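Local coordinates for putative acyl-CoA dehydrogenase (Burkholderia xenovorans, PDB 5JSC), which is a putative acyl-CoA dehydrogenase, a flavoprotein that binds flavin-adenine dinucleotide and assembles from four chains, at residues 38-43 with 61-66; 93-98 with 108-113; 72-77 with 130-135; 23-28 with 321-326; 275-280 with 305-310. All coordinates share one frame; numbering follows the deposited sequence.

Interaction 1 of 5, residues 38-43 with 61-66; sequences EAWCRA and VRELGA
With CG of W40 anti to the backbone N (chi1 -176°) and CG of L64 anti to its carbonyl carbon, the indole leaves helix 28-44 just where a leucine methyl comes up from helix 53-66. CD2 of L64 lies over one face of the six-membered ring, 3.7 Å from the W40 ring centroid and 17° off the ring normal, the geometry of a CH-pi contact. Its closest ring atom is CH2 of W40, 3.6 Å from L64 CD2, so the methyl is shifted toward the outer rim. E63 adds a looser flank: its extended chain brings OE1 to 4.1 Å from W40 CZ2, with carboxylate and indole planes 71° apart. The two backbones stay well separated, W40 CA and L64 CA being 9.0 Å apart, and the indole spans the interval. Around this point of the all-helical N-terminal domain, W69 meets the W40 ring edge-to-face, L98 of helix 88-101 packs on W40, and L109 of helix 103-122 packs on L64.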
# COMPACT_ATOMS: atom_id res chain seq x y z
N GLU C 38 12.10 -10.71 -30.85
CA GLU C 38 13.27 -10.19 -30.13
C GLU C 38 14.42 -9.90 -31.08
O GLU C 38 15.07 -8.85 -30.98
CB GLU C 38 13.71 -11.16 -29.04
CG GLU C 38 15.03 -10.79 -28.35
CD GLU C 38 15.00 -9.45 -27.61
OE1 GLU C 38 13.90 -8.96 -27.27
OE2 GLU C 38 16.09 -8.88 -27.36
N ALA C 39 14.70 -10.82 -32.01
CA ALA C 39 15.76 -10.58 -32.98
C ALA C 39 15.44 -9.38 -33.87
O ALA C 39 16.33 -8.60 -34.21
CB ALA C 39 15.98 -11.83 -33.84
N TRP C 40 14.17 -9.23 -34.26
CA TRP C 40 13.79 -8.06 -35.05
C TRP C 40 14.06 -6.78 -34.27
O TRP C 40 14.61 -5.81 -34.82
CB TRP C 40 12.31 -8.15 -35.46
CG TRP C 40 11.89 -7.00 -36.36
CD1 TRP C 40 11.90 -6.98 -37.73
CD2 TRP C 40 11.45 -5.69 -35.95
NE1 TRP C 40 11.49 -5.75 -38.20
CE2 TRP C 40 11.21 -4.94 -37.12
CE3 TRP C 40 11.24 -5.09 -34.71
CZ2 TRP C 40 10.76 -3.62 -37.09
CZ3 TRP C 40 10.80 -3.77 -34.67
CH2 TRP C 40 10.57 -3.05 -35.86
N CYS C 41 13.72 -6.77 -32.98
CA CYS C 41 13.97 -5.59 -32.15
C CYS C 41 15.45 -5.27 -32.05
O CYS C 41 15.85 -4.10 -32.15
CB CYS C 41 13.39 -5.80 -30.76
SG CYS C 41 11.60 -5.74 -30.71
N ARG C 42 16.29 -6.29 -31.83
CA ARG C 42 17.72 -6.05 -31.66
C ARG C 42 18.35 -5.50 -32.93
O ARG C 42 19.32 -4.74 -32.87
CB ARG C 42 18.43 -7.33 -31.23
CG ARG C 42 18.23 -7.66 -29.77
CD ARG C 42 18.80 -9.01 -29.39
NE ARG C 42 18.65 -9.25 -27.96
CZ ARG C 42 18.60 -10.45 -27.39
NH1 ARG C 42 18.46 -10.54 -26.07
NH2 ARG C 42 18.67 -11.55 -28.12
N ALA C 43 17.81 -5.86 -34.09
CA ALA C 43 18.39 -5.44 -35.35
C ALA C 43 17.80 -4.14 -35.89
O ALA C 43 18.47 -3.48 -36.69
CB ALA C 43 18.21 -6.54 -36.40
N VAL C 61 5.39 1.15 -38.99
CA VAL C 61 4.28 0.36 -39.54
C VAL C 61 4.73 -0.35 -40.82
O VAL C 61 4.46 -1.54 -41.01
CB VAL C 61 3.04 1.24 -39.78
CG1 VAL C 61 1.99 0.48 -40.59
CG2 VAL C 61 2.45 1.71 -38.45
N ARG C 62 5.42 0.38 -41.71
CA ARG C 62 5.90 -0.23 -42.94
C ARG C 62 6.88 -1.37 -42.65
O ARG C 62 6.80 -2.44 -43.27
CB ARG C 62 6.55 0.82 -43.83
CG ARG C 62 5.60 1.92 -44.28
CD ARG C 62 6.23 2.81 -45.34
NE ARG C 62 7.42 3.51 -44.86
CZ ARG C 62 7.46 4.80 -44.54
NH1 ARG C 62 6.37 5.55 -44.66
NH2 ARG C 62 8.59 5.35 -44.11
N GLU C 63 7.81 -1.16 -41.71
CA GLU C 63 8.83 -2.16 -41.42
C GLU C 63 8.23 -3.38 -40.74
O GLU C 63 8.56 -4.52 -41.09
CB GLU C 63 9.93 -1.56 -40.54
CG GLU C 63 10.76 -0.48 -41.21
CD GLU C 63 11.77 0.13 -40.25
OE1 GLU C 63 11.69 -0.16 -39.04
OE2 GLU C 63 12.63 0.90 -40.72
N LEU C 64 7.39 -3.16 -39.73
CA LEU C 64 6.73 -4.28 -39.07
C LEU C 64 5.86 -5.04 -40.06
O LEU C 64 5.80 -6.27 -40.02
CB LEU C 64 5.90 -3.77 -37.89
CG LEU C 64 6.68 -3.29 -36.67
CD1 LEU C 64 5.77 -2.48 -35.77
CD2 LEU C 64 7.28 -4.46 -35.91
N GLY C 65 5.20 -4.31 -40.96
CA GLY C 65 4.37 -4.97 -41.96
C GLY C 65 5.18 -5.84 -42.88
O GLY C 65 4.83 -7.00 -43.13
N ALA C 66 6.30 -5.31 -43.39
CA ALA C 66 7.13 -6.07 -44.32
C ALA C 66 7.72 -7.31 -43.66
O ALA C 66 7.93 -8.32 -44.34
CB ALA C 66 8.24 -5.18 -44.88

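Interaction 2 of 5, residues 93-98 with 108-113; sequences LLRETL and ALAMQG. With EDO (1,2-ethanediol), chain O.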
# COMPACT_ATOMS: atom_id res chain seq x y z
N LEU C 93 2.73 -11.39 -26.88
CA LEU C 93 4.19 -11.52 -26.93
C LEU C 93 4.81 -10.45 -27.81
O LEU C 93 5.91 -9.95 -27.52
CB LEU C 93 4.57 -12.92 -27.43
CG LEU C 93 4.38 -14.06 -26.43
CD1 LEU C 93 4.50 -15.42 -27.13
CD2 LEU C 93 5.39 -13.95 -25.31
N LEU C 94 4.14 -10.08 -28.91
CA LEU C 94 4.66 -9.03 -29.78
C LEU C 94 4.69 -7.69 -29.05
O LEU C 94 5.71 -7.00 -29.04
CB LEU C 94 3.83 -8.93 -31.06
CG LEU C 94 3.94 -10.14 -31.99
CD1 LEU C 94 2.95 -10.01 -33.13
CD2 LEU C 94 5.37 -10.29 -32.53
N ARG C 95 3.56 -7.30 -28.43
CA ARG C 95 3.56 -6.02 -27.71
C ARG C 95 4.52 -6.05 -26.52
O ARG C 95 5.22 -5.06 -26.27
CB ARG C 95 2.14 -5.69 -27.23
CG ARG C 95 1.23 -5.18 -28.32
CD ARG C 95 0.07 -4.38 -27.71
NE ARG C 95 0.50 -3.06 -27.23
CZ ARG C 95 -0.34 -2.12 -26.79
NH1 ARG C 95 -1.65 -2.34 -26.76
NH2 ARG C 95 0.14 -0.94 -26.39
N GLU C 96 4.55 -7.16 -25.78
CA GLU C 96 5.47 -7.24 -24.65
C GLU C 96 6.91 -7.03 -25.10
O GLU C 96 7.65 -6.23 -24.52
CB GLU C 96 5.33 -8.59 -23.94
CG GLU C 96 6.25 -8.69 -22.75
CD GLU C 96 6.35 -10.08 -22.17
OE1 GLU C 96 5.40 -10.87 -22.29
OE2 GLU C 96 7.40 -10.37 -21.56
N THR C 97 7.33 -7.73 -26.16
CA THR C 97 8.71 -7.61 -26.62
C THR C 97 8.99 -6.24 -27.21
O THR C 97 10.02 -5.63 -26.92
CB THR C 97 9.02 -8.70 -27.64
OG1 THR C 97 8.67 -9.97 -27.08
CG2 THR C 97 10.51 -8.71 -28.02
N LEU C 98 8.07 -5.73 -28.03
CA LEU C 98 8.27 -4.40 -28.60
C LEU C 98 8.37 -3.34 -27.51
O LEU C 98 9.30 -2.53 -27.51
CB LEU C 98 7.15 -4.07 -29.58
CG LEU C 98 7.21 -4.80 -30.92
CD1 LEU C 98 5.88 -4.65 -31.64
CD2 LEU C 98 8.36 -4.28 -31.78
N ALA C 108 2.97 1.39 -32.60
CA ALA C 108 2.69 1.16 -34.01
C ALA C 108 2.01 -0.18 -34.23
O ALA C 108 1.01 -0.28 -34.95
CB ALA C 108 3.99 1.25 -34.81
N LEU C 109 2.55 -1.25 -33.63
CA LEU C 109 1.93 -2.55 -33.82
C LEU C 109 0.55 -2.60 -33.16
O LEU C 109 -0.41 -3.11 -33.75
CB LEU C 109 2.82 -3.66 -33.26
CG LEU C 109 2.27 -5.07 -33.53
CD1 LEU C 109 3.35 -6.05 -34.04
CD2 LEU C 109 1.63 -5.64 -32.28
N ALA C 110 0.44 -2.05 -31.95
CA ALA C 110 -0.81 -2.08 -31.21
C ALA C 110 -1.95 -1.48 -32.03
O ALA C 110 -3.06 -2.03 -32.07
CB ALA C 110 -0.66 -1.33 -29.89
N MET C 111 -1.70 -0.33 -32.66
CA MET C 111 -2.79 0.36 -33.34
C MET C 111 -3.20 -0.32 -34.63
O MET C 111 -4.35 -0.17 -35.06
CB MET C 111 -2.42 1.81 -33.61
CG MET C 111 -2.37 2.65 -32.34
SD MET C 111 -3.83 2.46 -31.29
CE MET C 111 -5.16 2.78 -32.47
N GLN C 112 -2.30 -1.08 -35.26
CA GLN C 112 -2.73 -1.89 -36.39
C GLN C 112 -3.70 -2.97 -35.96
O GLN C 112 -4.56 -3.38 -36.74
CB GLN C 112 -1.52 -2.51 -37.09
CG GLN C 112 -0.58 -1.48 -37.72
CD GLN C 112 -1.29 -0.62 -38.74
OE1 GLN C 112 -1.66 0.52 -38.45
NE2 GLN C 112 -1.48 -1.15 -39.96
N GLY C 113 -3.59 -3.44 -34.72
CA GLY C 113 -4.56 -4.36 -34.15
C GLY C 113 -5.84 -3.65 -33.72
O GLY C 113 -6.92 -3.93 -34.25
C1 EDO O . 6.07 -13.99 -20.75
O1 EDO O . 6.01 -12.66 -20.25
C2 EDO O . 6.92 -14.02 -22.01
O2 EDO O . 8.08 -13.21 -21.84
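R95 and A110 make the tight end of this contact: the methyl CB of A110 sits squarely over one face of the guanidinium, 3.2 Å from R95 CZ. A bend at chi3 (73°) turns the arginine chain so that its flat end lies across that methyl. The polar rim is held from elsewhere, by a salt bridge from R95 NE to D106 and a hydrogen bond from NH1 to S264 of helix 250-286, which together should fix the rotation of the group. Beside it the packing is easier. L109 enters between three residues of the other helix, with its CB 3.6 Å from L98 CD1. Its two methyls divide, CD2 meeting R95 CG and CD1 meeting L94 CD1. The arrangement is an antiparallel helical hairpin of the N-terminal domain: helices 88-101 and 103-122 are joined by a very short turn, and their local axes run at 156° with a closest approach of 10.0 Å. On the side of helix 88-101 turned from the hairpin, E96 binds a 1,2-ethanediol, probably from the crystallisation liquor, OE1 taking a bond from EDO O1 at 2.8 Å. The same carboxylate forms a salt bridge with R274 and a hydrogen bond with the Y319 hydroxyl.

Interaction 3 of 5, residues 72-77 with 130-135; sequences YGVGGV and RYLPRV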
# COMPACT_ATOMS: atom_id res chain seq x y z
N TYR C 72 -0.50 -10.82 -37.14
CA TYR C 72 -1.07 -11.48 -35.96
C TYR C 72 -2.25 -10.72 -35.38
O TYR C 72 -3.07 -11.33 -34.69
CB TYR C 72 0.02 -11.66 -34.89
CG TYR C 72 1.02 -12.69 -35.34
CD1 TYR C 72 0.78 -14.04 -35.14
CD2 TYR C 72 2.19 -12.32 -36.01
CE1 TYR C 72 1.68 -15.00 -35.56
CE2 TYR C 72 3.09 -13.28 -36.45
CZ TYR C 72 2.83 -14.61 -36.22
OH TYR C 72 3.71 -15.57 -36.64
N GLY C 73 -2.37 -9.42 -35.66
CA GLY C 73 -3.47 -8.64 -35.13
C GLY C 73 -4.69 -8.58 -36.01
O GLY C 73 -5.66 -7.90 -35.66
N VAL C 74 -4.67 -9.28 -37.15
CA VAL C 74 -5.75 -9.29 -38.13
C VAL C 74 -6.34 -10.69 -38.17
O VAL C 74 -5.60 -11.68 -38.22
CB VAL C 74 -5.23 -8.87 -39.52
CG1 VAL C 74 -6.25 -9.17 -40.60
CG2 VAL C 74 -4.84 -7.39 -39.51
N GLY C 75 -7.67 -10.78 -38.16
CA GLY C 75 -8.34 -12.07 -38.24
C GLY C 75 -8.77 -12.41 -39.66
O GLY C 75 -9.50 -11.64 -40.30
N GLY C 76 -8.35 -13.58 -40.12
CA GLY C 76 -8.80 -14.10 -41.40
C GLY C 76 -7.66 -14.30 -42.37
O GLY C 76 -7.08 -13.33 -42.87
N VAL C 77 -7.32 -15.56 -42.66
CA VAL C 77 -6.19 -15.84 -43.54
C VAL C 77 -6.43 -15.24 -44.93
O VAL C 77 -5.50 -14.72 -45.56
CB VAL C 77 -5.94 -17.35 -43.60
CG1 VAL C 77 -4.90 -17.68 -44.67
CG2 VAL C 77 -5.48 -17.85 -42.25
N ARG C 130 -11.12 -4.81 -48.45
CA ARG C 130 -10.58 -3.50 -48.76
C ARG C 130 -9.55 -3.06 -47.72
O ARG C 130 -8.56 -2.42 -48.08
CB ARG C 130 -11.71 -2.47 -48.86
CG ARG C 130 -11.24 -1.02 -48.99
CD ARG C 130 -12.40 -0.08 -49.28
NE ARG C 130 -12.02 1.33 -49.15
CZ ARG C 130 -11.40 2.04 -50.08
NH1 ARG C 130 -11.06 1.47 -51.24
NH2 ARG C 130 -11.10 3.31 -49.87
N TYR C 131 -9.76 -3.38 -46.45
CA TYR C 131 -8.94 -2.80 -45.40
C TYR C 131 -7.94 -3.75 -44.77
O TYR C 131 -6.81 -3.34 -44.50
CB TYR C 131 -9.84 -2.20 -44.29
CG TYR C 131 -10.63 -1.03 -44.81
CD1 TYR C 131 -10.04 0.22 -44.95
CD2 TYR C 131 -11.95 -1.19 -45.22
CE1 TYR C 131 -10.75 1.29 -45.47
CE2 TYR C 131 -12.67 -0.12 -45.73
CZ TYR C 131 -12.06 1.11 -45.86
OH TYR C 131 -12.77 2.18 -46.36
N LEU C 132 -8.31 -5.01 -44.54
CA LEU C 132 -7.44 -5.84 -43.70
C LEU C 132 -6.12 -6.23 -44.36
O LEU C 132 -5.10 -6.26 -43.66
CB LEU C 132 -8.19 -7.09 -43.24
CG LEU C 132 -9.34 -6.77 -42.28
CD1 LEU C 132 -9.98 -8.07 -41.80
CD2 LEU C 132 -8.89 -5.92 -41.07
N PRO C 133 -6.06 -6.53 -45.67
CA PRO C 133 -4.75 -6.88 -46.24
C PRO C 133 -3.74 -5.75 -46.13
O PRO C 133 -2.55 -6.02 -45.90
CB PRO C 133 -5.08 -7.22 -47.70
CG PRO C 133 -6.48 -7.69 -47.64
CD PRO C 133 -7.14 -6.79 -46.64
N ARG C 134 -4.18 -4.50 -46.28
CA ARG C 134 -3.27 -3.36 -46.18
C ARG C 134 -2.88 -3.09 -44.74
O ARG C 134 -1.76 -2.65 -44.48
CB ARG C 134 -3.91 -2.12 -46.80
N VAL C 135 -3.79 -3.32 -43.79
CA VAL C 135 -3.40 -3.26 -42.38
C VAL C 135 -2.32 -4.29 -42.10
O VAL C 135 -1.29 -4.01 -41.48
CB VAL C 135 -4.63 -3.47 -41.47
CG1 VAL C 135 -4.19 -3.70 -40.01
CG2 VAL C 135 -5.59 -2.27 -41.55
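V74 touches helix 125-136 with both of its methyls, joining the loop between helices 53-66 and 88-101 to the last helix of the N-terminal acyl-CoA dehydrogenase domain. With CG1 anti to the backbone N (chi1 168°), the two branches divide the work: CG1 lies 3.9 Å from L132 CB, while CG2 lies 3.8 Å from V135 CG1. L132 and V135 are three residues apart and both present their side chains to the loop, so the valine meets two successive positions on one helical face. L132 reaches further, its CD1 coming to 3.9 Å from the carbonyl O of G75. Next outward, the backbone N of G75 is hydrogen-bonded to OG of S120 in helix 103-122, and S116 of that helix packs against both L132 and V135. The loop is also tied to itself by backbone bonding between G76 and G83. Earlier in helix 125-136, Y131 OH meets D208 and Q242, and R130 NH2 forms a salt bridge with D208. The guanidinium edge of R130 meets the tyrosine hydroxyl: NE donates to Y131 OH at 3.0 Å with an N-H...O angle of 163°, the oxygen only 4° out of the guanidinium plane.

Interaction 4 of 5, residues 23-28 with 321-326; sequences WPFFEP and AAWLRD
F25 and W323 form a buried aromatic contact that joins the loop ahead of helix 28-44 to the C-terminal end of helix 298-325. Their closest atoms are F25 CD1 and W323 CB, 3.5 Å apart. The side chains cross at about a right angle. The phenyl and the five-membered ring of the indole have centroids 5.4 Å apart and planes at 51°, an oblique pairing. CE1 of F25 lies 3.8 Å above the indole plane of W323, toward its rim. The contact therefore bridges the N-terminal and C-terminal helical domains of the acyl-CoA dehydrogenase fold. The torsion of W323 (chi1 167°, CG anti to the backbone N) swings the indole toward the loop, where its CD1 comes to 3.7 Å from the carbonyl O of F25. F25 is the third residue of a type I beta turn from W23 to F26, closed by F26 N to W23 O at 3.0 Å; E27 is the N-cap of helix 28-44. R89 of helix 88-101 bonds to F25 O and forms a salt bridge with D326. From the second subunit, another F25 meets this F25 edge-to-face, and P24 of that subunit packs on F25 and W323 of this chain.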
# COMPACT_ATOMS: atom_id res chain seq x y z
N TRP C 23 6.01 -21.88 -19.74
CA TRP C 23 4.71 -22.14 -19.15
C TRP C 23 3.81 -22.86 -20.15
O TRP C 23 3.85 -22.56 -21.35
CB TRP C 23 4.01 -20.85 -18.72
CG TRP C 23 4.72 -20.07 -17.66
CD1 TRP C 23 5.68 -20.53 -16.81
CD2 TRP C 23 4.50 -18.70 -17.34
NE1 TRP C 23 6.08 -19.51 -15.97
CE2 TRP C 23 5.38 -18.37 -16.29
CE3 TRP C 23 3.67 -17.71 -17.87
CZ2 TRP C 23 5.43 -17.09 -15.73
CZ3 TRP C 23 3.72 -16.43 -17.32
CH2 TRP C 23 4.60 -16.13 -16.26
N PRO C 24 2.95 -23.76 -19.68
CA PRO C 24 2.06 -24.50 -20.59
C PRO C 24 0.91 -23.66 -21.14
O PRO C 24 0.10 -24.18 -21.91
CB PRO C 24 1.55 -25.66 -19.72
CG PRO C 24 1.69 -25.18 -18.32
CD PRO C 24 2.89 -24.27 -18.30
N PHE C 25 0.83 -22.39 -20.77
CA PHE C 25 -0.00 -21.45 -21.51
C PHE C 25 0.47 -21.29 -22.95
O PHE C 25 -0.31 -20.86 -23.80
CB PHE C 25 0.00 -20.06 -20.86
CG PHE C 25 -0.74 -19.98 -19.56
CD1 PHE C 25 -2.03 -20.44 -19.44
CD2 PHE C 25 -0.15 -19.37 -18.45
CE1 PHE C 25 -2.73 -20.33 -18.24
CE2 PHE C 25 -0.83 -19.26 -17.25
CZ PHE C 25 -2.12 -19.74 -17.14
N PHE C 26 1.75 -21.58 -23.23
CA PHE C 26 2.34 -21.32 -24.53
C PHE C 26 2.49 -22.60 -25.34
O PHE C 26 2.68 -23.69 -24.79
CB PHE C 26 3.72 -20.67 -24.41
CG PHE C 26 3.68 -19.30 -23.82
CD1 PHE C 26 3.11 -18.25 -24.53
CD2 PHE C 26 4.22 -19.05 -22.56
CE1 PHE C 26 3.08 -16.98 -23.99
CE2 PHE C 26 4.18 -17.77 -22.01
CZ PHE C 26 3.61 -16.73 -22.73
N GLU C 27 2.44 -22.45 -26.66
CA GLU C 27 2.76 -23.50 -27.61
C GLU C 27 4.14 -23.27 -28.19
O GLU C 27 4.70 -22.18 -28.07
CB GLU C 27 1.71 -23.52 -28.73
CG GLU C 27 0.37 -24.00 -28.25
CD GLU C 27 0.43 -25.42 -27.72
OE1 GLU C 27 1.21 -26.23 -28.26
OE2 GLU C 27 -0.29 -25.73 -26.74
N PRO C 28 4.75 -24.30 -28.82
CA PRO C 28 6.07 -24.09 -29.43
C PRO C 28 6.13 -22.91 -30.38
O PRO C 28 7.13 -22.18 -30.39
CB PRO C 28 6.34 -25.42 -30.14
CG PRO C 28 5.61 -26.42 -29.31
CD PRO C 28 4.35 -25.72 -28.85
N ALA C 321 -5.12 -14.78 -19.33
CA ALA C 321 -6.19 -14.18 -20.13
C ALA C 321 -6.02 -14.48 -21.61
O ALA C 321 -7.00 -14.80 -22.30
CB ALA C 321 -6.26 -12.67 -19.89
N ALA C 322 -4.79 -14.37 -22.12
CA ALA C 322 -4.58 -14.62 -23.55
C ALA C 322 -4.83 -16.08 -23.89
O ALA C 322 -5.49 -16.39 -24.89
CB ALA C 322 -3.17 -14.19 -23.95
N TRP C 323 -4.32 -17.00 -23.06
CA TRP C 323 -4.59 -18.42 -23.27
C TRP C 323 -6.09 -18.70 -23.25
O TRP C 323 -6.61 -19.44 -24.10
CB TRP C 323 -3.86 -19.25 -22.21
CG TRP C 323 -4.31 -20.67 -22.16
CD1 TRP C 323 -3.84 -21.72 -22.91
CD2 TRP C 323 -5.36 -21.20 -21.34
NE1 TRP C 323 -4.52 -22.87 -22.60
CE2 TRP C 323 -5.46 -22.58 -21.64
CE3 TRP C 323 -6.22 -20.65 -20.38
CZ2 TRP C 323 -6.39 -23.41 -21.01
CZ3 TRP C 323 -7.14 -21.49 -19.75
CH2 TRP C 323 -7.21 -22.85 -20.08
N LEU C 324 -6.81 -18.11 -22.30
CA LEU C 324 -8.24 -18.37 -22.17
C LEU C 324 -9.01 -17.86 -23.39
O LEU C 324 -9.88 -18.56 -23.92
CB LEU C 324 -8.76 -17.73 -20.88
CG LEU C 324 -10.25 -17.94 -20.58
CD1 LEU C 324 -10.61 -19.43 -20.61
CD2 LEU C 324 -10.60 -17.31 -19.23
N ARG C 325 -8.70 -16.65 -23.85
CA ARG C 325 -9.36 -16.15 -25.05
C ARG C 325 -9.05 -17.05 -26.24
O ARG C 325 -9.92 -17.27 -27.10
CB ARG C 325 -8.93 -14.71 -25.35
CG ARG C 325 -9.81 -14.07 -26.40
CD ARG C 325 -9.30 -12.74 -26.96
NE ARG C 325 -10.10 -12.45 -28.14
CZ ARG C 325 -9.75 -12.72 -29.39
NH1 ARG C 325 -8.55 -13.20 -29.68
NH2 ARG C 325 -10.58 -12.44 -30.37
N ASP C 326 -7.84 -17.61 -26.29
CA ASP C 326 -7.45 -18.50 -27.37
C ASP C 326 -8.07 -19.89 -27.26
O ASP C 326 -7.85 -20.73 -28.15
CB ASP C 326 -5.92 -18.61 -27.41
CG ASP C 326 -5.27 -17.32 -27.90
OD1 ASP C 326 -5.98 -16.47 -28.50
OD2 ASP C 326 -4.05 -17.15 -27.72

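Interaction 5 of 5, residues 275-280 with 305-310; sequences HAMAEG and AQMALT. With SO4 (sulfate ion), chain P.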
# COMPACT_ATOMS: atom_id res chain seq x y z
N HIS C 275 11.73 -4.06 -18.97
CA HIS C 275 12.84 -3.17 -19.27
C HIS C 275 13.33 -2.48 -18.00
O HIS C 275 14.54 -2.43 -17.73
CB HIS C 275 12.41 -2.15 -20.33
CG HIS C 275 13.54 -1.37 -20.92
ND1 HIS C 275 13.35 -0.44 -21.93
CD2 HIS C 275 14.87 -1.36 -20.65
CE1 HIS C 275 14.52 0.10 -22.25
NE2 HIS C 275 15.46 -0.45 -21.50
N ALA C 276 12.40 -1.97 -17.19
CA ALA C 276 12.80 -1.32 -15.93
C ALA C 276 13.51 -2.30 -15.00
O ALA C 276 14.47 -1.93 -14.32
CB ALA C 276 11.57 -0.72 -15.24
N MET C 277 13.01 -3.54 -14.94
CA MET C 277 13.64 -4.56 -14.11
C MET C 277 15.09 -4.79 -14.53
O MET C 277 15.99 -4.87 -13.68
CB MET C 277 12.85 -5.87 -14.21
CG MET C 277 13.40 -7.03 -13.39
SD MET C 277 12.78 -6.94 -11.69
CE MET C 277 14.23 -6.70 -10.73
N ALA C 278 15.33 -4.94 -15.83
CA ALA C 278 16.70 -5.14 -16.29
C ALA C 278 17.59 -3.96 -15.91
O ALA C 278 18.72 -4.14 -15.44
CB ALA C 278 16.71 -5.37 -17.81
N GLU C 279 17.09 -2.73 -16.09
CA GLU C 279 17.86 -1.56 -15.70
C GLU C 279 18.14 -1.55 -14.20
O GLU C 279 19.25 -1.23 -13.76
CB GLU C 279 17.11 -0.28 -16.10
CG GLU C 279 16.86 -0.14 -17.58
CD GLU C 279 18.08 0.25 -18.36
OE1 GLU C 279 18.96 0.92 -17.80
OE2 GLU C 279 18.15 -0.11 -19.55
N GLY C 280 17.12 -1.90 -13.40
CA GLY C 280 17.26 -1.84 -11.96
C GLY C 280 18.23 -2.86 -11.41
O GLY C 280 19.07 -2.53 -10.56
N ALA C 305 13.08 -7.69 -5.34
CA ALA C 305 12.19 -8.84 -5.19
C ALA C 305 10.76 -8.47 -5.52
O ALA C 305 10.06 -9.22 -6.22
CB ALA C 305 12.29 -9.40 -3.77
N GLN C 306 10.30 -7.32 -5.02
CA GLN C 306 8.92 -6.90 -5.27
C GLN C 306 8.72 -6.55 -6.73
O GLN C 306 7.65 -6.83 -7.30
CB GLN C 306 8.54 -5.72 -4.37
CG GLN C 306 7.13 -5.19 -4.67
CD GLN C 306 6.02 -6.19 -4.38
OE1 GLN C 306 5.32 -6.67 -5.29
NE2 GLN C 306 5.82 -6.50 -3.10
N MET C 307 9.73 -5.94 -7.36
CA MET C 307 9.65 -5.69 -8.80
C MET C 307 9.44 -7.00 -9.55
O MET C 307 8.55 -7.11 -10.40
CB MET C 307 10.91 -4.99 -9.28
CG MET C 307 11.06 -3.57 -8.73
SD MET C 307 12.73 -2.90 -8.88
CE MET C 307 12.82 -2.71 -10.66
N ALA C 308 10.23 -8.02 -9.20
CA ALA C 308 10.13 -9.31 -9.87
C ALA C 308 8.81 -10.01 -9.58
O ALA C 308 8.23 -10.66 -10.46
CB ALA C 308 11.31 -10.19 -9.45
N LEU C 309 8.33 -9.91 -8.34
CA LEU C 309 7.04 -10.50 -7.98
C LEU C 309 5.91 -9.86 -8.79
O LEU C 309 5.06 -10.56 -9.35
CB LEU C 309 6.80 -10.32 -6.48
CG LEU C 309 5.46 -10.86 -5.96
CD1 LEU C 309 5.37 -12.36 -6.23
CD2 LEU C 309 5.30 -10.56 -4.47
N THR C 310 5.91 -8.53 -8.86
CA THR C 310 4.89 -7.84 -9.64
C THR C 310 4.95 -8.25 -11.11
O THR C 310 3.91 -8.46 -11.75
CB THR C 310 5.06 -6.33 -9.47
OG1 THR C 310 4.72 -6.00 -8.13
CG2 THR C 310 4.15 -5.57 -10.42
S SO4 P . 2.00 -8.08 -6.74
O1 SO4 P . 2.51 -9.23 -7.48
O2 SO4 P . 0.56 -8.23 -6.53
O3 SO4 P . 2.25 -6.85 -7.50
O4 SO4 P . 2.66 -8.05 -5.43
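Two long antiparallel helices of the C-terminal helical domain, 250-286 and 298-325, meet here through a pair of methionines. The sulfur of M277 rests on the other helix: SD is 3.6 Å from M307 CB and 3.7 Å from A308 N. Bends at chi2 (85°) and chi3 lay the end of that chain against the helix, with CE of M277 4.0 Å from M307 CB. M307 answers in the reverse direction, its terminal methyl CE settling 4.0 Å from M277 CA and 4.1 Å from A276 O. Each thioether chain therefore packs near the base of its partner, and the two cross at an oblique angle. The local axes approach to 10.4 Å at a signed crossing angle of -158°, so the two are antiparallel neighbours in the C-terminal helical bundle of the acyl-CoA dehydrogenase fold. Behind the interface, helix 332-356 packs on A276 through I350 and A353, and on M307 through A352. Segment 305-310 also borders the second subunit, whose L396 packs on A308 and W340 on Q306 and L309. A sulfate, probably from the crystallisation liquor, lies at that border near T310, bonded to S313 and to H341 of the second subunit.

In the fold
From the N terminus, the loop at 23-28 leads into helix 28-44 and is met much later by 321-326, so interaction 4 closes a loop of nearly 300 residues and encloses the other four. Inside it, interaction 1 closes first, joining helices 28-44 and 53-66. Interaction 3 opens next and spans interaction 2, the hairpin of helices 88-101 and 103-122. These three tie the N-terminal helical domain together, and interaction 2 touches interactions 1, 3 and 4. After the strands of the middle domain, interaction 5 closes a short loop in the C-terminal domain. It shares helix 298-325 with interaction 4, and both border the second subunit; interactions 3 and 5 lie about 35 Å apart, centre to centre.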